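ADP/ATP-dependent NAD(P)H-hydrate dehydratase (Bacillus subtilis, PDB 3RPZ) catalyses the nucleotide-dependent dehydration of hydrated NADH and NADPH, restoring the damaged cofactors. Local coordinates at residues P71-V76 and A80-D85. Numbering follows the deposited sequence.
Sequences PLIVPV and ATYWRD. With NPW (beta-6-hydroxy-1,4,5,6-tetrahydronicotinamide adenine dinucleotide phosphate), chain D.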
loop_
_atom_site.group_PDB
_atom_site.type_symbol
_atom_site.label_atom_id
_atom_site.label_comp_id
_atom_site.label_asym_id
_atom_site.label_seq_id
_atom_site.Cartn_x
_atom_site.Cartn_y
_atom_site.Cartn_z
ATOM N N PRO A 71 7.718 0.685 -11.740
ATOM C CA PRO A 71 6.753 -0.181 -11.071
ATOM C C PRO A 71 6.623 0.021 -9.568
ATOM O O PRO A 71 5.635 -0.391 -8.968
ATOM C CB PRO A 71 7.248 -1.557 -11.392
ATOM C CG PRO A 71 8.690 -1.408 -11.700
ATOM C CD PRO A 71 8.794 -0.104 -12.389
ATOM N N LEU A 72 7.637 0.633 -8.948
ATOM C CA LEU A 72 7.647 0.856 -7.526
ATOM C C LEU A 72 6.860 2.068 -7.119
ATOM O O LEU A 72 6.472 2.242 -5.939
ATOM C CB LEU A 72 9.093 0.988 -7.023
ATOM C CG LEU A 72 9.999 -0.081 -7.586
ATOM C CD1 LEU A 72 11.433 0.100 -7.014
ATOM C CD2 LEU A 72 9.434 -1.511 -7.388
ATOM N N ILE A 73 6.576 2.960 -8.054
ATOM C CA ILE A 73 5.792 4.153 -7.845
ATOM C C ILE A 73 4.288 3.934 -8.039
ATOM O O ILE A 73 3.475 4.386 -7.242
ATOM C CB ILE A 73 6.271 5.295 -8.793
ATOM C CG1 ILE A 73 7.735 5.610 -8.546
ATOM C CG2 ILE A 73 5.380 6.535 -8.631
ATOM C CD1 ILE A 73 8.401 6.504 -9.620
ATOM N N VAL A 74 3.962 3.225 -9.117
ATOM C CA VAL A 74 2.585 3.097 -9.594
ATOM C C VAL A 74 1.558 2.735 -8.520
ATOM O O VAL A 74 0.522 3.367 -8.433
ATOM C CB VAL A 74 2.482 2.162 -10.813
ATOM C CG1 VAL A 74 1.029 1.984 -11.261
ATOM C CG2 VAL A 74 3.316 2.772 -11.959
ATOM N N PRO A 75 1.781 1.691 -7.700
ATOM C CA PRO A 75 0.726 1.275 -6.785
ATOM C C PRO A 75 0.406 2.326 -5.733
ATOM O O PRO A 75 -0.736 2.387 -5.223
ATOM C CB PRO A 75 1.263 0.033 -6.111
ATOM C CG PRO A 75 2.480 -0.317 -6.815
ATOM C CD PRO A 75 2.924 0.777 -7.695
ATOM N N VAL A 76 1.383 3.186 -5.410
ATOM C CA VAL A 76 1.216 4.209 -4.368
ATOM C C VAL A 76 0.755 5.539 -4.950
ATOM O O VAL A 76 -0.054 6.273 -4.325
ATOM C CB VAL A 76 2.563 4.365 -3.623
ATOM C CG1 VAL A 76 2.433 5.423 -2.547
ATOM C CG2 VAL A 76 3.038 2.979 -3.025
ATOM N N ALA A 80 0.297 9.442 -11.592
ATOM C CA ALA A 80 1.388 9.871 -12.424
ATOM C C ALA A 80 1.520 9.006 -13.649
ATOM O O ALA A 80 1.155 7.817 -13.614
ATOM C CB ALA A 80 2.706 9.805 -11.642
ATOM N N THR A 81 2.019 9.580 -14.748
ATOM C CA THR A 81 2.423 8.848 -15.929
ATOM C C THR A 81 3.949 8.961 -16.100
ATOM O O THR A 81 4.602 9.622 -15.278
ATOM C CB THR A 81 1.713 9.284 -17.189
ATOM O OG1 THR A 81 2.131 10.630 -17.501
ATOM C CG2 THR A 81 0.175 9.171 -17.033
ATOM N N TYR A 82 4.502 8.301 -17.107
ATOM C CA TYR A 82 5.961 8.082 -17.163
ATOM C C TYR A 82 6.569 8.452 -18.506
ATOM O O TYR A 82 5.964 8.257 -19.543
ATOM C CB TYR A 82 6.286 6.623 -16.793
ATOM C CG TYR A 82 5.816 6.330 -15.437
ATOM C CD1 TYR A 82 6.548 6.701 -14.308
ATOM C CD2 TYR A 82 4.563 5.792 -15.247
ATOM C CE1 TYR A 82 6.028 6.557 -13.021
ATOM C CE2 TYR A 82 4.022 5.674 -13.963
ATOM C CZ TYR A 82 4.772 6.046 -12.870
ATOM O OH TYR A 82 4.285 5.997 -11.585
ATOM N N TRP A 83 7.792 8.933 -18.407
ATOM C CA TRP A 83 8.702 9.077 -19.520
ATOM C C TRP A 83 9.814 8.073 -19.215
ATOM O O TRP A 83 10.622 8.255 -18.306
ATOM C CB TRP A 83 9.227 10.496 -19.624
ATOM C CG TRP A 83 10.189 10.697 -20.792
ATOM C CD1 TRP A 83 10.289 9.919 -21.905
ATOM C CD2 TRP A 83 11.127 11.742 -20.925
ATOM N NE1 TRP A 83 11.252 10.444 -22.756
ATOM C CE2 TRP A 83 11.766 11.572 -22.172
ATOM C CE3 TRP A 83 11.455 12.844 -20.143
ATOM C CZ2 TRP A 83 12.766 12.439 -22.605
ATOM C CZ3 TRP A 83 12.447 13.727 -20.602
ATOM C CH2 TRP A 83 13.073 13.501 -21.817
ATOM N N ARG A 84 9.755 6.930 -19.897
ATOM C CA ARG A 84 10.561 5.793 -19.572
ATOM C C ARG A 84 12.059 6.144 -19.790
ATOM O O ARG A 84 12.444 6.587 -20.886
ATOM C CB ARG A 84 10.109 4.597 -20.432
ATOM C CG ARG A 84 10.821 3.339 -20.141
ATOM C CD ARG A 84 10.039 2.150 -20.815
ATOM N NE ARG A 84 8.690 2.036 -20.281
ATOM C CZ ARG A 84 8.334 1.311 -19.221
ATOM N NH1 ARG A 84 9.154 0.417 -18.691
ATOM N NH2 ARG A 84 7.115 1.429 -18.707
ATOM N N ASP A 85 12.866 5.917 -18.746
ATOM C CA ASP A 85 14.294 6.307 -18.733
ATOM C C ASP A 85 14.450 7.776 -19.059
ATOM O O ASP A 85 15.437 8.192 -19.666
ATOM C CB ASP A 85 15.130 5.420 -19.660
ATOM C CG ASP A 85 15.236 4.021 -19.144
ATOM O OD1 ASP A 85 15.424 3.845 -17.918
ATOM O OD2 ASP A 85 15.131 3.107 -19.974
HETATM P P NPW D . -5.643 22.759 -22.651
HETATM O O1 NPW D . -4.407 22.351 -23.421
HETATM O O2 NPW D . -5.586 22.666 -21.161
HETATM O O3 NPW D . -6.245 24.104 -23.096
HETATM P PA NPW D . -5.365 14.786 -23.656
HETATM P PB NPW D . -5.442 13.386 -21.106
HETATM C C1A NPW D . -8.096 19.787 -23.298
HETATM C C1B NPW D . -4.449 8.987 -19.748
HETATM N N1C NPW D . -4.237 9.335 -18.363
HETATM N N1D NPW D . -11.755 22.510 -21.000
HETATM C C2A NPW D . -6.728 20.358 -22.931
HETATM O O2A NPW D . -6.810 21.753 -23.142
HETATM C C2B NPW D . -5.908 9.060 -20.213
HETATM O O2B NPW D . -6.676 7.977 -19.754
HETATM C C2C NPW D . -3.572 8.598 -17.514
HETATM C C2D NPW D . -10.955 22.826 -22.029
HETATM C C3A NPW D . -5.804 19.646 -23.904
HETATM O O3A NPW D . -5.813 20.241 -25.219
HETATM C C3B NPW D . -5.657 9.044 -21.735
HETATM O O3B NPW D . -5.473 7.676 -22.127
HETATM C C3C NPW D . -3.157 8.771 -16.292
HETATM N N3D NPW D . -9.999 22.076 -22.603
HETATM C C4B NPW D . -4.339 9.822 -21.860
HETATM O O4B NPW D . -3.737 9.922 -20.537
HETATM C C4C NPW D . -3.449 10.142 -15.692
HETATM C C4D NPW D . -9.931 20.868 -22.028
HETATM O O4D NPW D . -7.817 18.433 -23.665
HETATM C C4E NPW D . -6.453 18.278 -23.976
HETATM C C5A NPW D . -10.702 20.439 -20.914
HETATM C C5B NPW D . -4.525 11.241 -22.403
HETATM O O5B NPW D . -5.592 11.903 -21.720
HETATM C C5C NPW D . -3.663 11.146 -16.810
HETATM C C5E NPW D . -5.869 17.296 -22.959
HETATM O O5E NPW D . -6.331 15.990 -23.285
HETATM C C6C NPW D . -4.723 10.645 -17.831
HETATM O O6C NPW D . -6.019 10.481 -17.261
HETATM C C6D NPW D . -11.689 21.321 -20.361
HETATM N N6D NPW D . -12.492 21.061 -19.343
HETATM N N7A NPW D . -10.376 19.169 -20.481
HETATM C C7C NPW D . -2.544 7.747 -15.497
HETATM N N7C NPW D . -2.204 8.030 -14.248
HETATM O O7C NPW D . -2.291 6.622 -16.000
HETATM C C8A NPW D . -9.356 18.797 -21.346
HETATM N N9A NPW D . -9.131 19.854 -22.269
HETATM O OA1 NPW D . -4.192 15.224 -24.428
HETATM O OA2 NPW D . -6.342 13.884 -24.225
HETATM O OA3 NPW D . -4.772 14.276 -22.251
HETATM O OB1 NPW D . -6.807 13.791 -20.767
HETATM O OB2 NPW D . -4.405 13.404 -20.028
#
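Y82 reaches across from the strand and pushes its phenol end between I73 and V74. The tight part of the contact lies at the hydroxyl. OH is 3.2 Å from CG2 of I73 and 3.4 Å from CG2 of V74, so two methyl groups crowd one oxygen. The two residues treat the ring differently. I73 CD1 lies at the ring edge, near its plane, 4.1 Å from CE1 of Y82. V74 CG2 comes in obliquely and closer, 3.6 Å from CE2 of Y82. The Y82 side chain leaves the strand with CG anti to its carbonyl carbon (chi1 -60°), and this sends the ring toward the end of the helix. In I73, CG1 lies beside the backbone N (chi1 -59°) and carries CD1 to the ring edge, while CG2, anti to that N, comes to the hydroxyl. With an alanine here in place of Y82, I73 and V74 would probably lose their aromatic partner, and a gap would open between the helix end and the strand.

The rest of the contact is looser. P71 and R84 are partly exposed and do not touch across it. R84 instead pairs with E67 and with D41 of the second subunit. T81 points away from the helix, and its CG2 lies 3.4 Å from C7C of the bound NADPH hydrate. Neighbouring strand residues thus serve packing on one side and the ligand on the other.

The contact closes a beta-alpha-beta unit in this ribokinase-like fold: strand 60-65, helix 70-73, strand 81-84. I73 also packs on A46 and L47 of helix 44-54. Strand 81-84 is outermost in its own chain; it pairs with strand 60-65, and the Y82 backbone bonds to the second subunit.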